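Hydrolase, HD family (Bacillus thuringiensis serovar konkukian, PDB 3DJB) is a helical HD-domain protein that binds a magnesium ion and is probably a metal-dependent hydrolase, its substrate unknown. Local coordinates at residues G46-H58 and E88-M100. The protein carries 3 engineered substitutions. Residues are numbered along the deposited sequence; the frame is centred on the assembly and turned at random.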
loop_
_atom_site.group_PDB
_atom_site.type_symbol
_atom_site.label_atom_id
_atom_site.label_comp_id
_atom_site.label_asym_id
_atom_site.label_seq_id
_atom_site.Cartn_x
_atom_site.Cartn_y
_atom_site.Cartn_z
ATOM N N GLY A 46 5.775 -24.981 -23.863
ATOM C CA GLY A 46 5.316 -23.963 -24.798
ATOM C C GLY A 46 6.421 -23.229 -25.549
ATOM O O GLY A 46 7.552 -23.109 -25.065
ATOM N N ASN A 47 6.087 -22.707 -26.728
ATOM C CA ASN A 47 7.059 -21.989 -27.556
ATOM C C ASN A 47 7.518 -20.644 -27.006
ATOM O O ASN A 47 6.812 -19.647 -27.149
ATOM C CB ASN A 47 6.495 -21.736 -28.945
ATOM C CG ASN A 47 7.534 -21.152 -29.883
ATOM O OD1 ASN A 47 8.513 -20.541 -29.442
ATOM N ND2 ASN A 47 7.324 -21.335 -31.189
ATOM N N ARG A 48 8.711 -20.599 -26.421
ATOM C CA ARG A 48 9.235 -19.357 -25.864
ATOM C C ARG A 48 9.012 -18.140 -26.756
ATOM O O ARG A 48 8.171 -17.295 -26.446
ATOM C CB ARG A 48 10.717 -19.509 -25.547
ATOM C CG ARG A 48 10.972 -20.199 -24.211
ATOM C CD ARG A 48 11.000 -19.172 -23.089
ATOM N NE ARG A 48 11.899 -18.064 -23.436
ATOM C CZ ARG A 48 13.100 -17.853 -22.902
ATOM N NH1 ARG A 48 13.574 -18.671 -21.967
ATOM N NH2 ARG A 48 13.835 -16.828 -23.324
ATOM N N PHE A 49 9.738 -18.040 -27.863
ATOM C CA PHE A 49 9.563 -16.890 -28.755
ATOM C C PHE A 49 8.129 -16.389 -28.866
ATOM O O PHE A 49 7.877 -15.193 -28.760
ATOM C CB PHE A 49 10.028 -17.220 -30.151
ATOM C CG PHE A 49 9.963 -16.065 -31.087
ATOM C CD1 PHE A 49 9.194 -16.134 -32.243
ATOM C CD2 PHE A 49 10.764 -14.943 -30.873
ATOM C CE1 PHE A 49 9.234 -15.102 -33.192
ATOM C CE2 PHE A 49 10.814 -13.907 -31.816
ATOM C CZ PHE A 49 10.047 -13.985 -32.983
ATOM N N ILE A 50 7.189 -17.293 -29.111
ATOM C CA ILE A 50 5.809 -16.861 -29.224
ATOM C C ILE A 50 5.408 -16.268 -27.890
ATOM O O ILE A 50 4.989 -15.118 -27.832
ATOM C CB ILE A 50 4.842 -18.024 -29.618
ATOM C CG1 ILE A 50 4.914 -18.272 -31.130
ATOM C CG2 ILE A 50 3.411 -17.651 -29.290
ATOM C CD1 ILE A 50 4.117 -19.462 -31.589
ATOM N N ILE A 51 5.562 -17.034 -26.816
ATOM C CA ILE A 51 5.193 -16.548 -25.492
ATOM C C ILE A 51 5.752 -15.141 -25.255
ATOM O O ILE A 51 4.999 -14.227 -24.896
ATOM C CB ILE A 51 5.690 -17.499 -24.387
ATOM C CG1 ILE A 51 4.951 -18.827 -24.489
ATOM C CG2 ILE A 51 5.438 -16.894 -23.024
ATOM C CD1 ILE A 51 5.436 -19.886 -23.520
ATOM N N GLU A 52 7.057 -14.960 -25.476
ATOM C CA GLU A 52 7.690 -13.661 -25.280
ATOM C C GLU A 52 7.122 -12.580 -26.182
ATOM O O GLU A 52 6.680 -11.534 -25.709
ATOM C CB GLU A 52 9.188 -13.752 -25.523
ATOM C CG GLU A 52 9.905 -14.610 -24.552
ATOM C CD GLU A 52 11.398 -14.445 -24.663
ATOM O OE1 GLU A 52 11.892 -13.321 -24.434
ATOM O OE2 GLU A 52 12.086 -15.437 -24.984
HETATM N N MSE A 53 7.148 -12.821 -27.485
HETATM C CA MSE A 53 6.620 -11.836 -28.417
HETATM C C MSE A 53 5.193 -11.452 -28.046
HETATM O O MSE A 53 4.785 -10.295 -28.210
HETATM C CB MSE A 53 6.634 -12.373 -29.844
HETATM C CG MSE A 53 8.005 -12.409 -30.456
HETATM SE SE MSE A 53 8.810 -10.654 -30.442
HETATM C CE MSE A 53 7.907 -9.897 -31.978
ATOM N N ALA A 54 4.432 -12.419 -27.541
ATOM C CA ALA A 54 3.055 -12.140 -27.180
ATOM C C ALA A 54 2.978 -11.274 -25.934
ATOM O O ALA A 54 2.430 -10.167 -25.980
ATOM C CB ALA A 54 2.287 -13.433 -26.981
ATOM N N ALA A 55 3.540 -11.755 -24.830
ATOM C CA ALA A 55 3.512 -11.014 -23.572
ATOM C C ALA A 55 4.000 -9.586 -23.746
ATOM O O ALA A 55 3.535 -8.683 -23.069
ATOM C CB ALA A 55 4.369 -11.720 -22.554
ATOM N N LEU A 56 4.934 -9.399 -24.671
ATOM C CA LEU A 56 5.531 -8.104 -24.949
ATOM C C LEU A 56 4.683 -7.153 -25.779
ATOM O O LEU A 56 5.005 -5.971 -25.861
ATOM C CB LEU A 56 6.860 -8.306 -25.669
ATOM C CG LEU A 56 8.184 -8.121 -24.921
ATOM C CD1 LEU A 56 9.005 -9.409 -24.955
ATOM C CD2 LEU A 56 8.961 -6.985 -25.586
ATOM N N LEU A 57 3.608 -7.641 -26.396
ATOM C CA LEU A 57 2.786 -6.768 -27.233
ATOM C C LEU A 57 1.281 -6.768 -26.926
ATOM O O LEU A 57 0.507 -6.101 -27.634
ATOM C CB LEU A 57 3.031 -7.107 -28.717
ATOM C CG LEU A 57 4.434 -6.867 -29.321
ATOM C CD1 LEU A 57 4.543 -7.526 -30.686
ATOM C CD2 LEU A 57 4.706 -5.377 -29.439
ATOM N N HIS A 58 0.870 -7.495 -25.879
ATOM C CA HIS A 58 -0.550 -7.569 -25.481
ATOM C C HIS A 58 -1.076 -6.198 -25.089
ATOM O O HIS A 58 -2.254 -5.881 -25.261
ATOM C CB HIS A 58 -0.752 -8.569 -24.306
ATOM C CG HIS A 58 -0.187 -8.122 -22.981
ATOM N ND1 HIS A 58 1.130 -7.741 -22.807
ATOM C CD2 HIS A 58 -0.752 -8.063 -21.748
ATOM C CE1 HIS A 58 1.350 -7.469 -21.531
ATOM N NE2 HIS A 58 0.225 -7.658 -20.866
ATOM N N GLU A 88 2.894 -18.644 -40.005
ATOM C CA GLU A 88 2.730 -19.880 -39.255
ATOM C C GLU A 88 2.873 -19.632 -37.756
ATOM O O GLU A 88 2.278 -20.339 -36.933
ATOM C CB GLU A 88 3.755 -20.915 -39.726
ATOM C CG GLU A 88 3.511 -22.322 -39.204
ATOM C CD GLU A 88 3.674 -23.375 -40.286
ATOM O OE1 GLU A 88 4.760 -23.439 -40.906
ATOM O OE2 GLU A 88 2.715 -24.142 -40.509
ATOM N N GLU A 89 3.659 -18.620 -37.402
ATOM C CA GLU A 89 3.869 -18.274 -36.003
ATOM C C GLU A 89 3.129 -16.999 -35.633
ATOM O O GLU A 89 2.476 -16.922 -34.594
ATOM C CB GLU A 89 5.362 -18.112 -35.720
ATOM C CG GLU A 89 6.068 -19.431 -35.489
ATOM C CD GLU A 89 7.515 -19.273 -35.065
ATOM O OE1 GLU A 89 8.132 -20.298 -34.697
ATOM O OE2 GLU A 89 8.043 -18.138 -35.107
ATOM N N SER A 90 3.242 -16.004 -36.504
ATOM C CA SER A 90 2.604 -14.716 -36.307
ATOM C C SER A 90 1.115 -14.885 -36.047
ATOM O O SER A 90 0.549 -14.267 -35.152
ATOM C CB SER A 90 2.821 -13.852 -37.544
ATOM O OG SER A 90 2.329 -12.549 -37.331
ATOM N N LYS A 91 0.487 -15.734 -36.842
ATOM C CA LYS A 91 -0.936 -15.988 -36.690
ATOM C C LYS A 91 -1.241 -16.421 -35.247
ATOM O O LYS A 91 -2.358 -16.227 -34.756
ATOM C CB LYS A 91 -1.376 -17.080 -37.682
ATOM C CG LYS A 91 -2.888 -17.272 -37.841
ATOM C CD LYS A 91 -3.556 -16.108 -38.582
ATOM C CE LYS A 91 -4.964 -16.489 -38.990
ATOM N NZ LYS A 91 -4.927 -17.772 -39.752
ATOM N N HIS A 92 -0.244 -16.991 -34.571
ATOM C CA HIS A 92 -0.394 -17.478 -33.188
ATOM C C HIS A 92 -0.012 -16.416 -32.183
ATOM O O HIS A 92 -0.583 -16.344 -31.093
ATOM C CB HIS A 92 0.506 -18.693 -32.956
ATOM C CG HIS A 92 0.280 -19.385 -31.645
ATOM N ND1 HIS A 92 1.153 -20.332 -31.147
ATOM C CD2 HIS A 92 -0.740 -19.309 -30.761
ATOM C CE1 HIS A 92 0.676 -20.808 -30.012
ATOM N NE2 HIS A 92 -0.471 -20.209 -29.753
ATOM N N VAL A 93 0.978 -15.611 -32.550
ATOM C CA VAL A 93 1.443 -14.552 -31.680
ATOM C C VAL A 93 0.347 -13.518 -31.558
ATOM O O VAL A 93 -0.243 -13.361 -30.498
ATOM C CB VAL A 93 2.722 -13.883 -32.228
ATOM C CG1 VAL A 93 3.036 -12.637 -31.414
ATOM C CG2 VAL A 93 3.897 -14.858 -32.178
ATOM N N LEU A 94 0.041 -12.829 -32.647
ATOM C CA LEU A 94 -0.996 -11.818 -32.559
ATOM C C LEU A 94 -2.358 -12.432 -32.289
ATOM O O LEU A 94 -3.369 -11.740 -32.285
ATOM C CB LEU A 94 -1.051 -10.963 -33.826
ATOM C CG LEU A 94 -1.881 -11.466 -34.989
ATOM C CD1 LEU A 94 -2.794 -10.340 -35.421
ATOM C CD2 LEU A 94 -0.990 -11.937 -36.124
ATOM N N HIS A 95 -2.391 -13.733 -32.057
ATOM C CA HIS A 95 -3.661 -14.377 -31.788
ATOM C C HIS A 95 -4.010 -14.145 -30.329
ATOM O O HIS A 95 -4.906 -13.358 -30.025
ATOM C CB HIS A 95 -3.560 -15.867 -32.092
ATOM C CG HIS A 95 -4.810 -16.636 -31.802
ATOM N ND1 HIS A 95 -6.016 -16.368 -32.414
ATOM C CD2 HIS A 95 -5.029 -17.698 -30.990
ATOM C CE1 HIS A 95 -6.923 -17.232 -31.993
ATOM N NE2 HIS A 95 -6.349 -18.049 -31.128
ATOM N N ILE A 96 -3.287 -14.802 -29.426
ATOM C CA ILE A 96 -3.542 -14.655 -27.991
ATOM C C ILE A 96 -3.577 -13.188 -27.546
ATOM O O ILE A 96 -4.237 -12.833 -26.561
ATOM C CB ILE A 96 -2.508 -15.481 -27.159
ATOM C CG1 ILE A 96 -1.087 -15.247 -27.657
ATOM C CG2 ILE A 96 -2.827 -16.970 -27.280
ATOM C CD1 ILE A 96 -0.067 -16.184 -27.029
ATOM N N ILE A 97 -2.886 -12.345 -28.312
ATOM C CA ILE A 97 -2.817 -10.901 -28.075
ATOM C C ILE A 97 -4.235 -10.339 -28.171
ATOM O O ILE A 97 -4.476 -9.162 -27.890
ATOM C CB ILE A 97 -1.948 -10.213 -29.150
ATOM C CG1 ILE A 97 -1.061 -9.155 -28.526
ATOM C CG2 ILE A 97 -2.832 -9.551 -30.196
ATOM C CD1 ILE A 97 -0.067 -8.589 -29.506
ATOM N N ALA A 98 -5.165 -11.185 -28.598
ATOM C CA ALA A 98 -6.552 -10.778 -28.708
ATOM C C ALA A 98 -7.211 -11.101 -27.388
ATOM O O ALA A 98 -7.899 -10.264 -26.818
ATOM C CB ALA A 98 -7.235 -11.520 -29.832
ATOM N N ASN A 99 -6.976 -12.313 -26.892
ATOM C CA ASN A 99 -7.558 -12.737 -25.625
ATOM C C ASN A 99 -6.772 -12.205 -24.435
ATOM O O ASN A 99 -6.615 -12.890 -23.422
ATOM C CB ASN A 99 -7.648 -14.265 -25.552
ATOM C CG ASN A 99 -8.591 -14.845 -26.600
ATOM O OD1 ASN A 99 -8.393 -14.656 -27.805
ATOM N ND2 ASN A 99 -9.622 -15.557 -26.144
HETATM N N MSE A 100 -6.287 -10.975 -24.568
HETATM C CA MSE A 100 -5.521 -10.322 -23.508
HETATM C C MSE A 100 -6.212 -9.027 -23.071
HETATM O O MSE A 100 -5.564 -8.091 -22.593
HETATM C CB MSE A 100 -4.097 -10.018 -24.001
HETATM C CG MSE A 100 -3.208 -11.254 -24.163
HETATM SE SE MSE A 100 -2.414 -11.913 -22.508
HETATM C CE MSE A 100 -3.968 -12.798 -21.720
#
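Two helices of the HD domain pack here, and at one end of the contact sits His58, a residue of the magnesium site, against Met100 and Ile97. Helix 48-55 and the 88-96 helical segment run at 42° to each other, their axes 8.6 Å apart at closest approach, and no hydrogen bond joins them. Ile50 is a knob set into a hole made by Glu89, His92, Val93 and Ile96. Its CG1 lies 3.7 Å from Val93 CG2, while CG2 stands over one face of the His92 ring in a CH-pi contact, 4.2 Å from the centroid. With CG anti to the backbone N (chi1 -172°), the ring is carried across Ile50 at about a right angle, and its NE2 is hydrogen-bonded to Ser112 OG. One turn on, Ile96 CD1 meets Ala54 CB at 3.6 Å, and Val93, whose CG2 faces Ile50, rests its other methyl, CG1, against Met53 CB. Toward the N-terminal ends, the Glu89 carboxylate comes to the edge of the Phe49 ring, OE2 3.7 Å from CD1.

Further along both segments, Ile97 CD1 packs 3.5 Å from Leu57 CB and its CG1 lies 3.5 Å from His58 CA. Met100 puts CG 3.6 Å from His58 CB, and its selenium approaches the imidazole obliquely. Both residues pack against the backbone and CB side of this histidine, whose NE2 has a weak hydrogen bond to Asp122, also of the magnesium site. Around the pair, helix 3-17 touches Met53 and Leu57, helix 73-82 borders Met53 and Ile97, and helix 113-123 meets His92 and Met100.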